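Local structure of putative protein (1T6T) at residues L25-N30 / L67-D72. The protein is of unknown function but carries a Toprim domain of the RNase M5-like kind, which suggests a metal-dependent role in nucleic acid processing. Residues are numbered along the deposited sequence; the frame is centred on the assembly and turned at random.
Sequences LVEGKN and LLFDLD
F69 swings its ring back over the point where the chain at 67-72 parts from its parallel neighbour 25-30, an example of how a loop leaves the C-terminal ends of adjacent central strands in a Rossmann-like sheet. The last bridge of the pair joins L25 to L67, and one direct backbone bond follows it, L68 N to L25 O at 2.9 Å. The next link is a water, receiving the N-H of E27 and donating to L68 O; past V26 and F69 the two chains separate. The side chains sort themselves to the two sides of the sheet. L25 and L67 run side by side on the one packed against helix 73-88, with CD1 of L25 3.9 Å from CD2 of L67. On the other, CG1 of V26 lies alongside CB of L68 at 4.0 Å. F69 returns to the L25 side: its CG stands anti to the carbonyl carbon (chi1 -64°), which carries the ring across to the other strand. There one ring face lies over L25 O, 4.1 Å from the ring plane, while CE1 comes within 3.5 Å of V26 C and CZ rests near CB of L25. CD1 approaches E27 N obliquely, and I78 of helix 73-88 also packs on the ring. Trading F69 for an alanine would probably open a gap between the separating chains and leave I78 without its aromatic neighbour. The E27 side chain meets the ring through CB, 4.1 Å from CD1 of F69, and, bent at chi2 (-56°), leads its carboxylate away. E27 and the D70-L71-D72 sequence match the Toprim acidic signature: in relatives the DxD aspartates usually bind magnesium and the glutamate is proposed as general acid or base, consistent with a similar site here.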
loop_
_atom_site.group_PDB
_atom_site.type_symbol
_atom_site.label_atom_id
_atom_site.label_comp_id
_atom_site.label_asym_id
_atom_site.label_seq_id
_atom_site.Cartn_x
_atom_site.Cartn_y
_atom_site.Cartn_z
ATOM N N LEU B 25 1.026 -13.271 3.310
ATOM C CA LEU B 25 1.383 -11.951 2.799
ATOM C C LEU B 25 0.249 -10.970 3.067
ATOM O O LEU B 25 -0.910 -11.240 2.743
ATOM C CB LEU B 25 1.650 -11.998 1.291
ATOM C CG LEU B 25 2.753 -12.916 0.764
ATOM C CD1 LEU B 25 2.977 -12.617 -0.718
ATOM C CD2 LEU B 25 4.042 -12.700 1.539
ATOM N N VAL B 26 0.589 -9.840 3.678
ATOM C CA VAL B 26 -0.391 -8.801 3.965
ATOM C C VAL B 26 0.183 -7.490 3.463
ATOM O O VAL B 26 1.351 -7.415 3.088
ATOM C CB VAL B 26 -0.713 -8.679 5.490
ATOM C CG1 VAL B 26 -1.317 -9.983 6.002
ATOM C CG2 VAL B 26 0.542 -8.311 6.275
ATOM N N GLU B 27 -0.639 -6.454 3.465
ATOM C CA GLU B 27 -0.204 -5.161 2.974
ATOM C C GLU B 27 0.583 -4.349 3.989
ATOM O O GLU B 27 1.676 -3.873 3.693
ATOM C CB GLU B 27 -1.422 -4.351 2.531
ATOM C CG GLU B 27 -1.200 -3.513 1.287
ATOM C CD GLU B 27 -0.033 -2.564 1.416
ATOM O OE1 GLU B 27 -0.099 -1.643 2.260
ATOM O OE2 GLU B 27 0.951 -2.747 0.669
ATOM N N GLY B 28 0.031 -4.194 5.188
ATOM C CA GLY B 28 0.696 -3.367 6.179
ATOM C C GLY B 28 1.218 -3.957 7.470
ATOM O O GLY B 28 0.881 -5.072 7.869
ATOM N N LYS B 29 2.054 -3.165 8.132
ATOM C CA LYS B 29 2.660 -3.564 9.391
ATOM C C LYS B 29 1.586 -3.794 10.451
ATOM O O LYS B 29 1.743 -4.645 11.319
ATOM C CB LYS B 29 3.651 -2.489 9.848
ATOM C CG LYS B 29 4.544 -2.913 10.999
ATOM C CD LYS B 29 5.643 -1.887 11.260
ATOM C CE LYS B 29 5.068 -0.529 11.638
ATOM N NZ LYS B 29 6.141 0.469 11.913
ATOM N N ASN B 30 0.494 -3.035 10.381
ATOM C CA ASN B 30 -0.589 -3.197 11.345
ATOM C C ASN B 30 -1.356 -4.492 11.107
ATOM O O ASN B 30 -1.923 -5.062 12.038
ATOM C CB ASN B 30 -1.535 -1.998 11.296
ATOM C CG ASN B 30 -0.999 -0.816 12.069
ATOM O OD1 ASN B 30 -0.919 -0.852 13.299
ATOM N ND2 ASN B 30 -0.608 0.234 11.357
ATOM N N LEU B 67 -2.227 -15.512 0.427
ATOM C CA LEU B 67 -2.482 -14.093 0.182
ATOM C C LEU B 67 -3.597 -13.603 1.094
ATOM O O LEU B 67 -4.693 -14.166 1.102
ATOM C CB LEU B 67 -2.876 -13.861 -1.281
ATOM C CG LEU B 67 -1.845 -14.265 -2.333
ATOM C CD1 LEU B 67 -2.357 -13.878 -3.709
ATOM C CD2 LEU B 67 -0.508 -13.583 -2.044
ATOM N N LEU B 68 -3.310 -12.570 1.877
ATOM C CA LEU B 68 -4.304 -12.017 2.792
ATOM C C LEU B 68 -4.405 -10.507 2.711
ATOM O O LEU B 68 -4.205 -9.817 3.704
ATOM C CB LEU B 68 -3.999 -12.395 4.241
ATOM C CG LEU B 68 -4.688 -13.605 4.868
ATOM C CD1 LEU B 68 -4.509 -13.522 6.380
ATOM C CD2 LEU B 68 -6.174 -13.624 4.514
ATOM N N PHE B 69 -4.714 -9.994 1.529
ATOM C CA PHE B 69 -4.862 -8.558 1.360
ATOM C C PHE B 69 -6.310 -8.184 1.641
ATOM O O PHE B 69 -7.204 -9.029 1.555
ATOM C CB PHE B 69 -4.451 -8.168 -0.054
ATOM C CG PHE B 69 -3.012 -8.442 -0.337
ATOM C CD1 PHE B 69 -2.018 -7.668 0.257
ATOM C CD2 PHE B 69 -2.639 -9.512 -1.141
ATOM C CE1 PHE B 69 -0.674 -7.962 0.056
ATOM C CE2 PHE B 69 -1.295 -9.813 -1.347
ATOM C CZ PHE B 69 -0.311 -9.038 -0.748
ATOM N N ASP B 70 -6.541 -6.925 1.997
ATOM C CA ASP B 70 -7.890 -6.471 2.304
ATOM C C ASP B 70 -8.844 -6.720 1.147
ATOM O O ASP B 70 -8.423 -6.875 0.004
ATOM C CB ASP B 70 -7.883 -4.989 2.679
ATOM C CG ASP B 70 -7.039 -4.709 3.913
ATOM O OD1 ASP B 70 -6.821 -5.645 4.711
ATOM O OD2 ASP B 70 -6.604 -3.555 4.091
ATOM N N LEU B 71 -10.134 -6.763 1.461
ATOM C CA LEU B 71 -11.158 -7.031 0.465
ATOM C C LEU B 71 -11.713 -5.793 -0.224
ATOM O O LEU B 71 -12.776 -5.850 -0.831
ATOM C CB LEU B 71 -12.302 -7.829 1.100
ATOM C CG LEU B 71 -11.931 -9.237 1.579
ATOM C CD1 LEU B 71 -13.125 -9.893 2.242
ATOM C CD2 LEU B 71 -11.462 -10.070 0.398
ATOM N N ASP B 72 -10.997 -4.680 -0.134
ATOM C CA ASP B 72 -11.441 -3.457 -0.789
ATOM C C ASP B 72 -10.738 -3.361 -2.144
ATOM O O ASP B 72 -9.938 -4.229 -2.495
ATOM C CB ASP B 72 -11.132 -2.238 0.092
ATOM C CG ASP B 72 -9.651 -2.030 0.321
ATOM O OD1 ASP B 72 -8.872 -2.994 0.178
ATOM O OD2 ASP B 72 -9.264 -0.892 0.662
HETATM O O HOH W 1 -3.438 -6.916 4.029
#